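Local atomic coordinates of glycerol-3-phosphate dehydrogenase [NAD(+)] (Dunaliella salina, PDB entry 6IUY), a protein that probably interconverts sn-glycerol 3-phosphate and dihydroxyacetone phosphate with NAD as cofactor, and carries a haloacid dehalogenase-like phosphatase domain ahead of its dehydrogenase part. Residues Q560-Q563 with G564-T567. Sequence-based numbering, arbitrary orientation.
Sequences QKLQ and GVLT. With NAD (nicotinamide-adenine-dinucleotide), chain C.
Thr567 grips the carbonyl oxygen of Gln563 twice, from opposite faces of the carbonyl plane: its OG1 donates to Gln563 O at 2.6 Å, well above that plane, while its backbone N reaches the same Gln563 O at 3.0 Å, tilted slightly from it. The hydroxyl can do this because OG1 lies beside the backbone N (chi1 -50°), turned back toward the carbonyl of Gln563, just ahead of the helix. The N-H bond is the first i to i+4 link of helix 564-577, so the residue just ahead of the helix is tied firmly into its first turn.

From that anchored backbone the Gln563 side chain runs off toward NAD. A bend at chi2 (-78°) curls the chain back, and NE2 donates to Leu562 O at 3.3 Å, arriving above the carbonyl plane. A water bridges Leu562 O, by a weak bond, to Leu566 N. The Leu566 side chain crosses the glutamine, with CD1 4.2 Å from NE2. On the amide's other end, Gln563 OE1 accepts from the ribose hydroxyl O3D of NAD at 3.0 Å; His353 ND1 also bonds OE1, and Gln354 OE1 bonds NE2, fixing which way round the amide sits. Shortening Gln563 to an alanine is likely to leave the ribose O3D and His353 without their shared acceptor, and to open a gap beside the sugar.

Two residues earlier, Lys561 N points almost straight (176°) at the NAD phosphate oxygen O2A, 2.9 Å away. On the side remote from the cofactor, Leu562 CD2 packs against Val565 CG2, with Phe549 touching both side chains. Loop and helix start together form one wall of the NAD pocket, contributed by the C-terminal domain of a glycerol-3-phosphate dehydrogenase.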
loop_
_atom_site.group_PDB
_atom_site.type_symbol
_atom_site.label_atom_id
_atom_site.label_comp_id
_atom_site.label_asym_id
_atom_site.label_seq_id
_atom_site.Cartn_x
_atom_site.Cartn_y
_atom_site.Cartn_z
ATOM N N GLN A 560 -6.892 -30.752 -1.002
ATOM C CA GLN A 560 -6.336 -29.493 -0.493
ATOM C C GLN A 560 -7.337 -28.817 0.429
ATOM O O GLN A 560 -8.529 -29.157 0.423
ATOM C CB GLN A 560 -5.924 -28.559 -1.634
ATOM C CG GLN A 560 -4.914 -29.183 -2.609
ATOM C CD GLN A 560 -4.566 -28.277 -3.766
ATOM O OE1 GLN A 560 -4.642 -27.040 -3.667
ATOM N NE2 GLN A 560 -4.185 -28.881 -4.882
ATOM N N LYS A 561 -6.839 -27.877 1.236
ATOM C CA LYS A 561 -7.625 -27.311 2.330
ATOM C C LYS A 561 -8.018 -25.844 2.106
ATOM O O LYS A 561 -7.177 -24.975 1.833
ATOM C CB LYS A 561 -6.844 -27.450 3.654
ATOM C CG LYS A 561 -6.518 -28.910 4.028
ATOM C CD LYS A 561 -7.803 -29.714 4.204
ATOM C CE LYS A 561 -7.545 -31.199 4.486
ATOM N NZ LYS A 561 -8.846 -31.962 4.629
ATOM N N LEU A 562 -9.313 -25.597 2.230
ATOM C CA LEU A 562 -9.900 -24.270 2.172
ATOM C C LEU A 562 -9.551 -23.518 3.455
ATOM O O LEU A 562 -9.753 -24.046 4.553
ATOM C CB LEU A 562 -11.422 -24.390 2.009
ATOM C CG LEU A 562 -12.235 -23.125 1.727
ATOM C CD1 LEU A 562 -11.906 -22.570 0.335
ATOM C CD2 LEU A 562 -13.713 -23.421 1.870
ATOM N N GLN A 563 -9.034 -22.296 3.347
ATOM C CA GLN A 563 -8.573 -21.620 4.557
ATOM C C GLN A 563 -9.385 -20.375 4.938
ATOM O O GLN A 563 -9.389 -19.977 6.106
ATOM C CB GLN A 563 -7.102 -21.248 4.407
ATOM C CG GLN A 563 -6.182 -22.425 4.168
ATOM C CD GLN A 563 -5.867 -23.215 5.457
ATOM O OE1 GLN A 563 -4.838 -22.983 6.100
ATOM N NE2 GLN A 563 -6.745 -24.154 5.815
ATOM N N GLY A 564 -10.077 -19.764 3.970
ATOM C CA GLY A 564 -10.806 -18.514 4.220
ATOM C C GLY A 564 -12.035 -18.543 5.138
ATOM O O GLY A 564 -12.315 -17.592 5.891
ATOM N N VAL A 565 -12.786 -19.629 5.098
ATOM C CA VAL A 565 -13.977 -19.712 5.935
ATOM C C VAL A 565 -13.596 -20.002 7.385
ATOM O O VAL A 565 -14.178 -19.421 8.316
ATOM C CB VAL A 565 -14.949 -20.777 5.410
ATOM C CG1 VAL A 565 -16.029 -21.068 6.440
ATOM C CG2 VAL A 565 -15.549 -20.309 4.097
ATOM N N LEU A 566 -12.610 -20.880 7.582
ATOM C CA LEU A 566 -12.012 -21.067 8.908
ATOM C C LEU A 566 -11.478 -19.729 9.436
ATOM O O LEU A 566 -11.669 -19.383 10.604
ATOM C CB LEU A 566 -10.881 -22.101 8.859
ATOM C CG LEU A 566 -11.278 -23.560 8.602
ATOM C CD1 LEU A 566 -10.033 -24.413 8.377
ATOM C CD2 LEU A 566 -12.085 -24.103 9.751
ATOM N N THR A 567 -10.817 -18.966 8.575
ATOM C CA THR A 567 -10.266 -17.689 9.022
ATOM C C THR A 567 -11.401 -16.702 9.305
ATOM O O THR A 567 -11.323 -15.923 10.237
ATOM C CB THR A 567 -9.295 -17.097 7.981
ATOM O OG1 THR A 567 -8.337 -18.091 7.598
ATOM C CG2 THR A 567 -8.572 -15.863 8.527
HETATM P PA NAD C . -3.016 -28.100 0.912
HETATM O O1A NAD C . -2.526 -28.598 -0.385
HETATM O O2A NAD C . -4.116 -27.053 0.808
HETATM O O5B NAD C . -3.620 -29.321 1.806
HETATM C C5B NAD C . -3.185 -30.669 1.576
HETATM C C4B NAD C . -2.419 -31.191 2.818
HETATM O O4B NAD C . -3.240 -31.315 3.824
HETATM C C3B NAD C . -1.921 -32.613 2.547
HETATM O O3B NAD C . -0.594 -32.664 2.291
HETATM C C2B NAD C . -2.240 -33.381 3.844
HETATM O O2B NAD C . -1.034 -34.176 4.233
HETATM C C1B NAD C . -2.523 -32.453 4.693
HETATM N N9A NAD C . -3.388 -32.962 5.671
HETATM C C8A NAD C . -4.623 -33.494 5.518
HETATM N N7A NAD C . -5.064 -33.848 6.746
HETATM C C5A NAD C . -4.099 -33.557 7.658
HETATM C C6A NAD C . -4.018 -33.728 9.028
HETATM N N6A NAD C . -5.010 -34.301 9.872
HETATM N N1A NAD C . -2.928 -33.323 9.692
HETATM C C2A NAD C . -1.895 -32.758 9.004
HETATM N N3A NAD C . -1.963 -32.601 7.663
HETATM C C4A NAD C . -3.067 -33.002 6.995
HETATM O O3 NAD C . -1.761 -27.479 1.698
HETATM P PN NAD C . -0.806 -26.286 1.215
HETATM O O1N NAD C . -1.109 -25.890 -0.219
HETATM O O2N NAD C . 0.649 -26.681 1.328
HETATM O O5D NAD C . -1.146 -25.035 2.115
HETATM C C5D NAD C . -0.804 -25.002 3.488
HETATM C C4D NAD C . -0.660 -23.527 3.887
HETATM O O4D NAD C . -0.072 -22.845 2.921
HETATM C C3D NAD C . -2.044 -22.930 4.044
HETATM O O3D NAD C . -2.087 -22.232 5.192
HETATM C C2D NAD C . -2.215 -21.982 2.823
HETATM O O2D NAD C . -3.183 -20.924 3.214
HETATM C C1D NAD C . -1.004 -21.558 2.595
HETATM N N1N NAD C . -0.734 -21.145 1.232
HETATM C C2N NAD C . -1.171 -21.865 0.140
HETATM C C3N NAD C . -0.881 -21.428 -1.152
HETATM C C7N NAD C . -1.413 -22.248 -2.347
HETATM O O7N NAD C . -1.429 -21.767 -3.463
HETATM N N7N NAD C . -1.870 -23.595 -2.110
HETATM C C4N NAD C . -0.151 -20.279 -1.365
HETATM C C5N NAD C . 0.317 -19.567 -0.274
HETATM C C6N NAD C . 0.027 -20.018 1.014
HETATM O O HOH W 1 -11.911 -22.666 5.316
#